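Side-chain contact in anti-sigma-I factor RsgI2 (Clostridium thermocellum, PDB 4B9P), which probably acts as an anti-sigma factor that restrains SigI2 directly and senses polysaccharide through the extracellular cellulose-binding module in this chain: residues V98-P101 with G102-V105. Sequence-based numbering, arbitrary orientation.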
# COMPACT_ATOMS: atom_id res chain seq x y z
N VAL A 98 -8.13 -16.76 6.03
CA VAL A 98 -9.33 -15.98 6.20
C VAL A 98 -9.11 -14.96 7.30
O VAL A 98 -8.49 -15.27 8.33
CB VAL A 98 -10.53 -16.90 6.53
CG1 VAL A 98 -11.71 -16.12 7.02
CG2 VAL A 98 -10.88 -17.70 5.27
N LEU A 99 -9.60 -13.75 7.09
CA LEU A 99 -9.54 -12.71 8.10
C LEU A 99 -10.90 -12.70 8.77
O LEU A 99 -11.90 -12.25 8.19
CB LEU A 99 -9.24 -11.38 7.42
CG LEU A 99 -8.91 -10.28 8.43
CD1 LEU A 99 -7.58 -10.58 9.18
CD2 LEU A 99 -8.86 -8.94 7.73
N ASN A 100 -10.96 -13.22 9.99
CA ASN A 100 -12.22 -13.23 10.71
C ASN A 100 -12.56 -11.90 11.32
O ASN A 100 -11.68 -11.08 11.54
CB ASN A 100 -12.20 -14.32 11.77
CG ASN A 100 -12.35 -15.70 11.16
OD1 ASN A 100 -13.22 -15.93 10.33
ND2 ASN A 100 -11.45 -16.60 11.51
N PRO A 101 -13.85 -11.70 11.65
CA PRO A 101 -14.23 -10.45 12.33
C PRO A 101 -13.40 -10.22 13.60
O PRO A 101 -13.22 -11.12 14.42
CB PRO A 101 -15.72 -10.69 12.64
CG PRO A 101 -16.17 -11.56 11.51
CD PRO A 101 -15.02 -12.50 11.28
N GLY A 102 -12.88 -9.00 13.74
CA GLY A 102 -12.06 -8.64 14.89
C GLY A 102 -10.57 -8.84 14.64
O GLY A 102 -9.74 -8.42 15.46
N GLU A 103 -10.19 -9.49 13.54
CA GLU A 103 -8.79 -9.72 13.27
C GLU A 103 -8.26 -8.67 12.33
O GLU A 103 -9.03 -7.97 11.66
CB GLU A 103 -8.57 -11.12 12.67
CG GLU A 103 -8.97 -12.22 13.64
CD GLU A 103 -8.58 -13.60 13.15
OE1 GLU A 103 -8.59 -13.82 11.89
OE2 GLU A 103 -8.29 -14.45 14.02
N TYR A 104 -6.94 -8.57 12.26
CA TYR A 104 -6.32 -7.61 11.37
C TYR A 104 -5.06 -8.15 10.74
O TYR A 104 -4.43 -9.08 11.27
CB TYR A 104 -6.02 -6.29 12.12
CG TYR A 104 -4.86 -6.41 13.05
CD1 TYR A 104 -3.56 -6.16 12.63
CD2 TYR A 104 -5.06 -6.78 14.37
CE1 TYR A 104 -2.49 -6.29 13.49
CE2 TYR A 104 -4.00 -6.90 15.24
CZ TYR A 104 -2.72 -6.65 14.80
OH TYR A 104 -1.68 -6.77 15.68
N VAL A 105 -4.69 -7.54 9.62
CA VAL A 105 -3.37 -7.77 9.04
C VAL A 105 -2.63 -6.44 9.01
O VAL A 105 -3.19 -5.41 8.64
CB VAL A 105 -3.43 -8.35 7.59
CG1 VAL A 105 -1.99 -8.52 7.03
CG2 VAL A 105 -4.16 -9.66 7.61
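Glu103 reaches back over the turn to Asn100 and meets it twice, once through its backbone and once through its carboxylate. The backbone N of Glu103 donates to Asn100 O at 3.0 Å, closing a type II turn with Pro101 and Gly102 at its corners. In return, Asn100 N donates a hydrogen bond to Glu103 OE1 at 3.1 Å, with an N-H...O angle of 157° and the donor standing above the carboxylate plane. Glu103 CG lies anti to its own carbonyl carbon (chi1 -63°) and the chain runs extended beyond it, which carries the carboxylate across to that amide. Glu103 OE1 also rests 3.6 Å from Asn100 CB; the two side chains lie alongside each other, pointing the same way.

Tight packing belongs to Leu99, which is buried. Leu99 CD1 sits 3.7 Å from Glu103 CB and equally near Tyr104 N. Leu99 CD1 also lies 3.9 Å from Val105 CG2, giving the turn a small apolar underside, which Leu39 extends. The other side is looser: the residues Gly102 and Glu103 are exposed, and Gly102 takes a positive phi (93°) that suits a residue without a side chain.

Asn31 ND2 hydrogen-bonds to Leu99 O, and the Asn31 backbone is hydrogen-bonded to Gly102 and Glu103, tying the loop to strand 25-31. This is a Pro-Gly type II beta turn, reinforced by a side-chain-to-backbone bond, leading into strand 104-111 of the CBM3 beta-sandwich.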